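Local coordinates for protein argininosuccinate lyase (PDB 6G3H) that probably catalyses the last step of arginine biosynthesis, the cleavage of argininosuccinate into arginine and fumarate, at residues A32-S37 / E328-D333; R86-Y91 / R110-L115; G231-D236 / I316-S321. All blocks are in the same frame, centred on the assembly; numbering follows the deposited sequence.

How the interactions relate
Interaction 1 is a surface contact, whereas interactions 2 and 3 are buried and border the bound EKQ. Helix 35-56 starts in interaction 1 and helix 112-147 in interaction 2; Ser37 OG and Arg86 NH1, probably hydrogen-bonded at 3.0 Å, tie these two contacts together. Interactions 2 and 3 meet where Asn113 packs on Val232 and Tyr320, and Asp114 on Val232, with Asn113 OD1 3.3 Å from Tyr320 CE2. Chemistry follows place: proline packing and a bridging water at the surface, a charged and hydrogen-bonded ligand grip in interaction 2, and apolar packing with a bridging water at one edge in interaction 3. Interaction 1 borders the second subunit, interaction 3 mainly the third, and interaction 2 both.

Interaction 1 of 3, residues A32-S37 / E328-D333; sequences ALTLTS and EPRSID
The backbones come nearest at Ala32 and Arg330, with CA atoms 4.9 Å apart, and open to 5.8 Å between the CA atoms of Leu35 and Glu328, so the turn between helices 20-31 and 35-56 runs past the start of helix 329-348. At the close end Ala32 CB is pressed on Arg330 CB at 3.4 Å. Pro329, first residue of its helix, fills the middle. Its CB reaches Leu33 O at 3.6 Å, while its CD lies 3.8 Å from Leu35 CA, and the Leu35 side chain crosses the proline at about a right angle. Both residues also rest on Phe123 of helix 112-147. A glycine in place of Pro329 would probably strip Leu33 O and Leu35 of this apolar cover and open a gap beside Phe123. Arg330 has CG between its backbone N and carbonyl carbon (chi1 60°) and a second bend at chi3, which carry the guanidinium to a place where Leu33 O lies over one face and Thr34 CG2 near its edge. Its NH1 makes a long salt bridge of 3.6 Å to Glu328 OE1 and a weak, long ion pair with Asp29 of the second subunit. Thr34 caps helix 35-56, OG1 accepting from Ser37 N at 163°. A water accepts from Leu33 N and donates to Asp333 OD2, 2.6 Å away, while Asp333 OD1 is salt-bridged to Arg130. Without direct hydrogen bonds, the junction rests on apolar packing centred on Pro329 and on one bridging water, and the charges are probably balanced by partners within a segment or elsewhere.

Interaction 2 of 3, residues R86-Y91 / R110-L115; sequences RTYLPY and RSRNDL. With EKQ ((2~{S})-2-[2-[[(2~{S})-1,4-bis(oxidanyl)-1,4-bis(oxidanylidene)butan-2-yl]amino]ethylamino]butanedioic acid), chain B.
The Arg112 guanidinium is sandwiched between a hydrocarbon and a carboxylate: Leu89 CD1 sits 3.7 Å above one face, offset toward the rim, and EKQ O19 lies 3.2 Å above the opposite face, over its centre. The edge of the same group serves the other half of the ligand. Arg112 NE donates to EKQ O13 at 2.9 Å and NH2 donates to that same oxygen at 3.1 Å, with the carboxylate carbon C12 lying in the guanidinium plane. A bend at chi3 (-54°) turns the group so that edge and face meet carboxylates of both succinyl units, which would probably offset its positive charge. A water near the guanidinium edge accepts from both Leu89 N and Arg112 NH1. The other oxygen of the same carboxylate, EKQ O14, receives Ser111 OG at 2.5 Å and also Arg112 N, while Asn113 takes the ligand's N09 with OD1 and gives ND2 to O17. The Tyr88 ring packs between Arg112 and Leu115, CD2 against Arg112 CG and CD1 3.5 Å from Leu115 CD2. Arg110 NH2 donates to Tyr88 OH at 3.2 Å in a rather bent bond of 144°; the hydroxyl lies near the guanidinium plane, and that plane stands 87° from the phenol ring. Tyr88 OH is also bonded to Glu92, and Arg110 to His47 and His107. Ser111 and Asp114 form a capping box, Asn113 N bonding to Ser111 OG and Ser111 N to Asp114 OD1. Lys286, Asn288 and Arg294 of the second subunit and Thr158 of the third also bind EKQ. This carboxylate pocket at a helix N terminus is consistent with the active site shared between subunits in the fumarase/argininosuccinate lyase superfamily.

Interaction 3 of 3, residues G231-D236 / I316-S321; sequences GVAGWD and IEYQYS. With EKQ ((2~{S})-2-[2-[[(2~{S})-1,4-bis(oxidanyl)-1,4-bis(oxidanylidene)butan-2-yl]amino]ethylamino]butanedioic acid), chain B.
Val232 turns CG1 away from its carbonyl carbon (chi1 -59°), which leaves CG2 between the backbone N and that carbon, and Tyr320 has CG opposite its own N (chi1 171°); the valine branch thereby meets the root of the tyrosine, Val232 CG2 to Tyr320 CB 3.9 Å, while the phenol extends to the ligand, Tyr320 OH standing 3.4 Å from EKQ C07. The two side chains cross at about a right angle. The Ala233 methyl packs tightly on the facing loop, its CB 3.4 Å from Gln319 O. A CA-H...O contact from Ala233 CA to the same carbonyl, 3.5 Å with 127° at the hydrogen, adds to this fit. The Tyr318 ring, whose residue centres an inverse gamma turn, approaches the same methyl obliquely, CD2 to Ala233 CB 3.9 Å. Beyond it one water joins the segments: it accepts from Trp235 N at 2.8 Å and donates to Asp236 OD1 and Tyr318 OH. That hydroxyl is also bonded to Glu230 and to Asn178 of the third subunit. The contact packs the end of helix 228-233 against the loop whose Tyr320 borders the ligand, part of a site probably shared by three subunits, as in the fumarase/argininosuccinate lyase superfamily.

Interaction 1 of 3, residues A32-S37 / E328-D333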
loop_
_atom_site.group_PDB
_atom_site.type_symbol
_atom_site.label_atom_id
_atom_site.label_comp_id
_atom_site.label_asym_id
_atom_site.label_seq_id
_atom_site.Cartn_x
_atom_site.Cartn_y
_atom_site.Cartn_z
ATOM N N ALA A 32 13.394 -15.912 -12.845
ATOM C CA ALA A 32 13.430 -15.818 -11.391
ATOM C C ALA A 32 13.152 -17.167 -10.740
ATOM O O ALA A 32 12.216 -17.877 -11.118
ATOM C CB ALA A 32 12.411 -14.790 -10.907
ATOM N N LEU A 33 13.970 -17.513 -9.749
ATOM C CA LEU A 33 13.713 -18.686 -8.931
ATOM C C LEU A 33 12.518 -18.451 -8.017
ATOM O O LEU A 33 12.190 -17.313 -7.669
ATOM C CB LEU A 33 14.929 -19.012 -8.064
ATOM C CG LEU A 33 16.283 -19.209 -8.739
ATOM C CD1 LEU A 33 17.388 -19.181 -7.693
ATOM C CD2 LEU A 33 16.300 -20.514 -9.501
ATOM N N THR A 34 11.870 -19.543 -7.622
ATOM C CA THR A 34 11.006 -19.490 -6.456
ATOM C C THR A 34 11.854 -19.275 -5.206
ATOM O O THR A 34 13.054 -19.562 -5.179
ATOM C CB THR A 34 10.194 -20.777 -6.299
ATOM O OG1 THR A 34 11.078 -21.884 -6.073
ATOM C CG2 THR A 34 9.346 -21.045 -7.532
ATOM N N LEU A 35 11.213 -18.760 -4.156
ATOM C CA LEU A 35 11.907 -18.616 -2.883
ATOM C C LEU A 35 12.435 -19.960 -2.400
ATOM O O LEU A 35 13.564 -20.051 -1.901
ATOM C CB LEU A 35 10.970 -18.007 -1.843
ATOM C CG LEU A 35 11.564 -17.812 -0.448
ATOM C CD1 LEU A 35 12.691 -16.792 -0.481
ATOM C CD2 LEU A 35 10.470 -17.391 0.524
ATOM N N THR A 36 11.626 -21.014 -2.534
ATOM C CA THR A 36 12.050 -22.351 -2.128
ATOM C C THR A 36 13.360 -22.738 -2.804
ATOM O O THR A 36 14.315 -23.158 -2.142
ATOM C CB THR A 36 10.948 -23.364 -2.459
ATOM O OG1 THR A 36 9.798 -23.107 -1.644
ATOM C CG2 THR A 36 11.414 -24.798 -2.223
ATOM N N SER A 37 13.423 -22.599 -4.130
ATOM C CA SER A 37 14.622 -23.001 -4.856
ATOM C C SER A 37 15.785 -22.054 -4.597
ATOM O O SER A 37 16.947 -22.462 -4.701
ATOM C CB SER A 37 14.324 -23.080 -6.351
ATOM O OG SER A 37 13.491 -24.191 -6.632
ATOM N N GLU A 328 10.434 -11.891 -2.254
ATOM C CA GLU A 328 10.662 -12.962 -3.213
ATOM C C GLU A 328 11.877 -12.674 -4.091
ATOM O O GLU A 328 12.223 -11.511 -4.320
ATOM C CB GLU A 328 9.440 -13.133 -4.110
ATOM C CG GLU A 328 8.133 -13.395 -3.363
ATOM C CD GLU A 328 7.847 -14.866 -3.164
ATOM O OE1 GLU A 328 8.494 -15.701 -3.833
ATOM O OE2 GLU A 328 6.969 -15.190 -2.338
ATOM N N PRO A 329 12.532 -13.713 -4.619
ATOM C CA PRO A 329 13.648 -13.460 -5.546
ATOM C C PRO A 329 13.255 -12.635 -6.761
ATOM O O PRO A 329 14.050 -11.783 -7.189
ATOM C CB PRO A 329 14.105 -14.874 -5.932
ATOM C CG PRO A 329 13.677 -15.735 -4.797
ATOM C CD PRO A 329 12.405 -15.144 -4.284
ATOM N N ARG A 330 12.058 -12.849 -7.331
ATOM C CA ARG A 330 11.711 -12.147 -8.562
ATOM C C ARG A 330 11.589 -10.645 -8.331
ATOM O O ARG A 330 11.792 -9.857 -9.263
ATOM C CB ARG A 330 10.417 -12.713 -9.169
ATOM C CG ARG A 330 9.150 -12.623 -8.291
ATOM C CD ARG A 330 7.964 -13.382 -8.956
ATOM N NE ARG A 330 8.266 -14.790 -9.266
ATOM C CZ ARG A 330 7.997 -15.818 -8.453
ATOM N NH1 ARG A 330 7.404 -15.624 -7.278
ATOM N NH2 ARG A 330 8.329 -17.052 -8.830
ATOM N N SER A 331 11.287 -10.229 -7.093
ATOM C CA SER A 331 11.260 -8.802 -6.771
ATOM C C SER A 331 12.668 -8.224 -6.727
ATOM O O SER A 331 12.909 -7.119 -7.229
ATOM C CB SER A 331 10.550 -8.567 -5.432
ATOM O OG SER A 331 10.657 -7.212 -5.044
ATOM N N ILE A 332 13.608 -8.948 -6.114
ATOM C CA ILE A 332 14.988 -8.475 -6.059
ATOM C C ILE A 332 15.607 -8.502 -7.448
ATOM O O ILE A 332 16.351 -7.590 -7.832
ATOM C CB ILE A 332 15.800 -9.313 -5.054
ATOM C CG1 ILE A 332 15.272 -9.070 -3.638
ATOM C CG2 ILE A 332 17.299 -8.972 -5.129
ATOM C CD1 ILE A 332 15.820 -10.020 -2.596
ATOM N N ASP A 333 15.306 -9.541 -8.231
ATOM C CA ASP A 333 15.817 -9.596 -9.595
ATOM C C ASP A 333 15.343 -8.394 -10.402
ATOM O O ASP A 333 16.114 -7.814 -11.176
ATOM C CB ASP A 333 15.385 -10.896 -10.270
ATOM C CG ASP A 333 15.933 -12.121 -9.573
ATOM O OD1 ASP A 333 16.845 -11.967 -8.732
ATOM O OD2 ASP A 333 15.457 -13.238 -9.871
HETATM O O HOH W 1 16.095 -15.568 -8.989
#

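Interaction 2 of 3, residues R86-Y91 / R110-L115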
loop_
_atom_site.group_PDB
_atom_site.type_symbol
_atom_site.label_atom_id
_atom_site.label_comp_id
_atom_site.label_asym_id
_atom_site.label_seq_id
_atom_site.Cartn_x
_atom_site.Cartn_y
_atom_site.Cartn_z
ATOM N N ARG A 86 13.618 -29.915 -1.799
ATOM C CA ARG A 86 14.046 -28.558 -1.493
ATOM C C ARG A 86 13.258 -27.938 -0.347
ATOM O O ARG A 86 13.398 -26.740 -0.086
ATOM C CB ARG A 86 13.948 -27.699 -2.753
ATOM C CG ARG A 86 14.877 -28.199 -3.840
ATOM C CD ARG A 86 14.637 -27.541 -5.175
ATOM N NE ARG A 86 15.556 -28.075 -6.173
ATOM C CZ ARG A 86 15.688 -27.607 -7.408
ATOM N NH1 ARG A 86 14.961 -26.576 -7.818
ATOM N NH2 ARG A 86 16.558 -28.173 -8.232
ATOM N N THR A 87 12.434 -28.725 0.337
ATOM C CA THR A 87 11.875 -28.341 1.622
ATOM C C THR A 87 12.319 -29.371 2.651
ATOM O O THR A 87 12.637 -30.515 2.313
ATOM C CB THR A 87 10.346 -28.223 1.569
ATOM O OG1 THR A 87 9.764 -29.488 1.231
ATOM C CG2 THR A 87 9.934 -27.178 0.528
ATOM N N TYR A 88 12.356 -28.952 3.916
ATOM C CA TYR A 88 13.178 -29.660 4.891
ATOM C C TYR A 88 12.736 -31.110 5.061
ATOM O O TYR A 88 13.514 -32.039 4.819
ATOM C CB TYR A 88 13.167 -28.944 6.240
ATOM C CG TYR A 88 13.940 -29.753 7.245
ATOM C CD1 TYR A 88 15.325 -29.813 7.185
ATOM C CD2 TYR A 88 13.288 -30.510 8.209
ATOM C CE1 TYR A 88 16.042 -30.576 8.077
ATOM C CE2 TYR A 88 13.998 -31.275 9.104
ATOM C CZ TYR A 88 15.375 -31.306 9.033
ATOM O OH TYR A 88 16.091 -32.067 9.923
ATOM N N LEU A 89 11.498 -31.328 5.501
ATOM C CA LEU A 89 11.093 -32.684 5.870
ATOM C C LEU A 89 11.275 -33.672 4.726
ATOM O O LEU A 89 11.813 -34.767 4.966
ATOM C CB LEU A 89 9.650 -32.677 6.388
ATOM C CG LEU A 89 9.471 -32.279 7.860
ATOM C CD1 LEU A 89 7.997 -32.193 8.216
ATOM C CD2 LEU A 89 10.176 -33.253 8.805
ATOM N N PRO A 90 10.869 -33.376 3.490
ATOM C CA PRO A 90 11.235 -34.280 2.384
ATOM C C PRO A 90 12.736 -34.476 2.252
ATOM O O PRO A 90 13.190 -35.591 1.968
ATOM C CB PRO A 90 10.634 -33.588 1.153
ATOM C CG PRO A 90 9.516 -32.749 1.692
ATOM C CD PRO A 90 9.954 -32.304 3.058
ATOM N N TYR A 91 13.522 -33.414 2.446
ATOM C CA TYR A 91 14.977 -33.542 2.406
ATOM C C TYR A 91 15.475 -34.483 3.495
ATOM O O TYR A 91 16.301 -35.369 3.242
ATOM C CB TYR A 91 15.619 -32.162 2.554
ATOM C CG TYR A 91 17.123 -32.147 2.446
ATOM C CD1 TYR A 91 17.920 -32.444 3.542
ATOM C CD2 TYR A 91 17.747 -31.816 1.252
ATOM C CE1 TYR A 91 19.296 -32.425 3.449
ATOM C CE2 TYR A 91 19.121 -31.790 1.150
ATOM C CZ TYR A 91 19.891 -32.097 2.252
ATOM O OH TYR A 91 21.261 -32.077 2.161
ATOM N N ARG A 110 16.865 -28.425 16.995
ATOM C CA ARG A 110 16.571 -27.555 15.872
ATOM C C ARG A 110 15.122 -27.745 15.454
ATOM O O ARG A 110 14.480 -28.747 15.780
ATOM C CB ARG A 110 17.520 -27.840 14.703
ATOM C CG ARG A 110 17.394 -26.881 13.535
ATOM C CD ARG A 110 18.454 -27.165 12.490
ATOM N NE ARG A 110 18.188 -28.416 11.786
ATOM C CZ ARG A 110 18.886 -28.857 10.744
ATOM N NH1 ARG A 110 19.901 -28.144 10.277
ATOM N NH2 ARG A 110 18.566 -30.008 10.167
ATOM N N SER A 111 14.614 -26.756 14.730
ATOM C CA SER A 111 13.247 -26.751 14.246
ATOM C C SER A 111 13.264 -26.323 12.788
ATOM O O SER A 111 14.280 -25.851 12.273
ATOM C CB SER A 111 12.370 -25.798 15.066
ATOM O OG SER A 111 11.105 -25.612 14.458
ATOM N N ARG A 112 12.122 -26.483 12.119
ATOM C CA ARG A 112 11.966 -25.852 10.817
ATOM C C ARG A 112 11.863 -24.338 10.939
ATOM O O ARG A 112 12.140 -23.629 9.966
ATOM C CB ARG A 112 10.737 -26.411 10.098
ATOM C CG ARG A 112 10.997 -27.736 9.379
ATOM C CD ARG A 112 9.779 -28.224 8.617
ATOM N NE ARG A 112 8.588 -28.312 9.459
ATOM C CZ ARG A 112 7.355 -28.500 8.995
ATOM N NH1 ARG A 112 7.142 -28.619 7.691
ATOM N NH2 ARG A 112 6.328 -28.562 9.831
ATOM N N ASN A 113 11.508 -23.830 12.121
ATOM C CA ASN A 113 11.261 -22.400 12.274
ATOM C C ASN A 113 12.563 -21.609 12.276
ATOM O O ASN A 113 12.702 -20.625 11.540
ATOM C CB ASN A 113 10.462 -22.149 13.551
ATOM C CG ASN A 113 9.092 -22.797 13.509
ATOM O OD1 ASN A 113 8.638 -23.238 12.453
ATOM N ND2 ASN A 113 8.423 -22.853 14.654
ATOM N N ASP A 114 13.533 -22.016 13.099
ATOM C CA ASP A 114 14.811 -21.317 13.111
ATOM C C ASP A 114 15.699 -21.707 11.936
ATOM O O ASP A 114 16.552 -20.908 11.533
ATOM C CB ASP A 114 15.544 -21.552 14.438
ATOM C CG ASP A 114 15.977 -22.992 14.640
ATOM O OD1 ASP A 114 15.329 -23.909 14.098
ATOM O OD2 ASP A 114 16.974 -23.199 15.364
ATOM N N LEU A 115 15.509 -22.899 11.368
ATOM C CA LEU A 115 16.171 -23.234 10.109
ATOM C C LEU A 115 15.719 -22.297 8.996
ATOM O O LEU A 115 16.540 -21.786 8.224
ATOM C CB LEU A 115 15.876 -24.687 9.731
ATOM C CG LEU A 115 16.239 -25.109 8.300
ATOM C CD1 LEU A 115 17.752 -25.115 8.098
ATOM C CD2 LEU A 115 15.641 -26.465 7.956
HETATM C C10 EKQ B . 6.512 -26.104 13.567
HETATM C C15 EKQ B . 5.648 -25.398 14.621
HETATM O O01 EKQ B . 3.359 -23.648 5.506
HETATM C C02 EKQ B . 3.737 -24.700 6.200
HETATM O O03 EKQ B . 3.715 -25.811 5.764
HETATM C C04 EKQ B . 4.201 -24.375 7.591
HETATM C C05 EKQ B . 5.208 -25.399 8.090
HETATM N N06 EKQ B . 5.103 -25.592 9.578
HETATM C C07 EKQ B . 5.027 -24.374 10.434
HETATM C C08 EKQ B . 5.200 -24.650 11.908
HETATM N N09 EKQ B . 6.482 -25.313 12.289
HETATM C C11 EKQ B . 7.954 -26.330 14.000
HETATM C C12 EKQ B . 8.614 -27.403 13.188
HETATM O O13 EKQ B . 8.060 -27.982 12.308
HETATM O O14 EKQ B . 9.863 -27.635 13.530
HETATM O O16 EKQ B . 4.654 -26.048 15.023
HETATM O O17 EKQ B . 5.975 -24.264 15.004
HETATM C C18 EKQ B . 6.652 -25.030 7.737
HETATM O O19 EKQ B . 7.514 -25.267 8.620
HETATM O O20 EKQ B . 6.868 -24.525 6.627
HETATM O O HOH W 2 9.066 -29.461 5.361
#

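Interaction 3 of 3, residues G231-D236 / I316-S321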
loop_
_atom_site.group_PDB
_atom_site.type_symbol
_atom_site.label_atom_id
_atom_site.label_comp_id
_atom_site.label_asym_id
_atom_site.label_seq_id
_atom_site.Cartn_x
_atom_site.Cartn_y
_atom_site.Cartn_z
ATOM N N GLY A 231 13.999 -14.935 17.399
ATOM C CA GLY A 231 14.695 -15.673 16.358
ATOM C C GLY A 231 13.773 -16.229 15.295
ATOM O O GLY A 231 14.148 -16.292 14.121
ATOM N N VAL A 232 12.566 -16.638 15.680
ATOM C CA VAL A 232 11.613 -17.195 14.737
ATOM C C VAL A 232 10.467 -16.235 14.432
ATOM O O VAL A 232 9.883 -16.312 13.344
ATOM C CB VAL A 232 11.070 -18.548 15.245
ATOM C CG1 VAL A 232 12.214 -19.538 15.436
ATOM C CG2 VAL A 232 10.295 -18.373 16.537
ATOM N N ALA A 233 10.131 -15.332 15.352
ATOM C CA ALA A 233 9.094 -14.340 15.106
ATOM C C ALA A 233 9.624 -13.091 14.418
ATOM O O ALA A 233 8.837 -12.353 13.814
ATOM C CB ALA A 233 8.424 -13.940 16.423
ATOM N N GLY A 234 10.928 -12.841 14.491
ATOM C CA GLY A 234 11.481 -11.626 13.914
ATOM C C GLY A 234 11.351 -11.624 12.401
ATOM O O GLY A 234 11.744 -12.581 11.724
ATOM N N TRP A 235 10.802 -10.535 11.866
ATOM C CA TRP A 235 10.569 -10.388 10.437
ATOM C C TRP A 235 10.787 -8.957 9.963
ATOM O O TRP A 235 10.648 -8.694 8.764
ATOM C CB TRP A 235 9.132 -10.830 10.101
ATOM C CG TRP A 235 8.914 -11.472 8.754
ATOM C CD1 TRP A 235 8.279 -10.921 7.676
ATOM C CD2 TRP A 235 9.293 -12.797 8.358
ATOM N NE1 TRP A 235 8.247 -11.816 6.635
ATOM C CE2 TRP A 235 8.863 -12.975 7.026
ATOM C CE3 TRP A 235 9.959 -13.848 8.997
ATOM C CZ2 TRP A 235 9.080 -14.158 6.322
ATOM C CZ3 TRP A 235 10.173 -15.022 8.295
ATOM C CH2 TRP A 235 9.735 -15.167 6.973
ATOM N N ASP A 236 11.117 -8.025 10.863
ATOM C CA ASP A 236 11.243 -6.619 10.489
ATOM C C ASP A 236 12.321 -6.409 9.438
ATOM O O ASP A 236 12.199 -5.514 8.594
ATOM C CB ASP A 236 11.541 -5.782 11.732
ATOM C CG ASP A 236 10.395 -5.792 12.722
ATOM O OD1 ASP A 236 9.391 -6.483 12.456
ATOM O OD2 ASP A 236 10.494 -5.112 13.763
ATOM N N ILE A 316 -0.871 -10.575 12.812
ATOM C CA ILE A 316 -0.563 -11.748 13.622
ATOM C C ILE A 316 -0.154 -11.335 15.030
ATOM O O ILE A 316 -0.256 -10.160 15.406
ATOM C CB ILE A 316 0.546 -12.580 12.953
ATOM C CG1 ILE A 316 1.807 -11.724 12.786
ATOM C CG2 ILE A 316 0.066 -13.099 11.600
ATOM C CD1 ILE A 316 3.020 -12.482 12.303
ATOM N N GLU A 317 0.300 -12.308 15.817
ATOM C CA GLU A 317 0.900 -12.075 17.119
ATOM C C GLU A 317 2.416 -12.051 16.953
ATOM O O GLU A 317 2.944 -12.185 15.848
ATOM C CB GLU A 317 0.468 -13.153 18.117
ATOM C CG GLU A 317 -1.010 -13.136 18.463
ATOM C CD GLU A 317 -1.899 -13.444 17.269
ATOM O OE1 GLU A 317 -1.619 -14.434 16.559
ATOM O OE2 GLU A 317 -2.869 -12.693 17.031
ATOM N N TYR A 318 3.132 -11.879 18.062
ATOM C CA TYR A 318 4.593 -11.886 18.000
ATOM C C TYR A 318 5.088 -13.318 18.195
ATOM O O TYR A 318 5.736 -13.676 19.180
ATOM C CB TYR A 318 5.198 -10.922 19.011
ATOM C CG TYR A 318 6.462 -10.329 18.453
ATOM C CD1 TYR A 318 6.414 -9.226 17.610
ATOM C CD2 TYR A 318 7.700 -10.905 18.711
ATOM C CE1 TYR A 318 7.560 -8.693 17.070
ATOM C CE2 TYR A 318 8.856 -10.377 18.174
ATOM C CZ TYR A 318 8.779 -9.274 17.352
ATOM O OH TYR A 318 9.926 -8.744 16.813
ATOM N N GLN A 319 4.766 -14.137 17.200
ATOM C CA GLN A 319 5.053 -15.562 17.196
ATOM C C GLN A 319 5.677 -15.931 15.863
ATOM O O GLN A 319 5.651 -15.153 14.905
ATOM C CB GLN A 319 3.777 -16.393 17.392
ATOM C CG GLN A 319 2.849 -15.901 18.478
ATOM C CD GLN A 319 1.527 -16.639 18.471
ATOM O OE1 GLN A 319 1.271 -17.467 17.594
ATOM N NE2 GLN A 319 0.678 -16.343 19.446
ATOM N N TYR A 320 6.223 -17.141 15.790
ATOM C CA TYR A 320 6.383 -17.745 14.481
ATOM C C TYR A 320 5.012 -17.823 13.830
ATOM O O TYR A 320 4.004 -18.083 14.494
ATOM C CB TYR A 320 6.995 -19.146 14.554
ATOM C CG TYR A 320 6.928 -19.825 13.204
ATOM C CD1 TYR A 320 5.799 -20.542 12.820
ATOM C CD2 TYR A 320 7.967 -19.705 12.293
ATOM C CE1 TYR A 320 5.717 -21.132 11.581
ATOM C CE2 TYR A 320 7.895 -20.298 11.047
ATOM C CZ TYR A 320 6.767 -21.010 10.697
ATOM O OH TYR A 320 6.686 -21.606 9.462
ATOM N N SER A 321 4.978 -17.596 12.525
ATOM C CA SER A 321 3.737 -17.667 11.775
ATOM C C SER A 321 4.070 -18.031 10.340
ATOM O O SER A 321 5.037 -17.514 9.774
ATOM C CB SER A 321 2.979 -16.337 11.820
ATOM O OG SER A 321 1.774 -16.422 11.080
HETATM C C10 EKQ B . 6.512 -26.104 13.567
HETATM C C15 EKQ B . 5.648 -25.398 14.621
HETATM O O01 EKQ B . 3.359 -23.648 5.506
HETATM C C02 EKQ B . 3.737 -24.700 6.200
HETATM O O03 EKQ B . 3.715 -25.811 5.764
HETATM C C04 EKQ B . 4.201 -24.375 7.591
HETATM C C05 EKQ B . 5.208 -25.399 8.090
HETATM N N06 EKQ B . 5.103 -25.592 9.578
HETATM C C07 EKQ B . 5.027 -24.374 10.434
HETATM C C08 EKQ B . 5.200 -24.650 11.908
HETATM N N09 EKQ B . 6.482 -25.313 12.289
HETATM C C11 EKQ B . 7.954 -26.330 14.000
HETATM C C12 EKQ B . 8.614 -27.403 13.188
HETATM O O13 EKQ B . 8.060 -27.982 12.308
HETATM O O14 EKQ B . 9.863 -27.635 13.530
HETATM O O16 EKQ B . 4.654 -26.048 15.023
HETATM O O17 EKQ B . 5.975 -24.264 15.004
HETATM C C18 EKQ B . 6.652 -25.030 7.737
HETATM O O19 EKQ B . 7.514 -25.267 8.620
HETATM O O20 EKQ B . 6.868 -24.525 6.627
HETATM O O HOH W 3 9.455 -8.859 13.582
#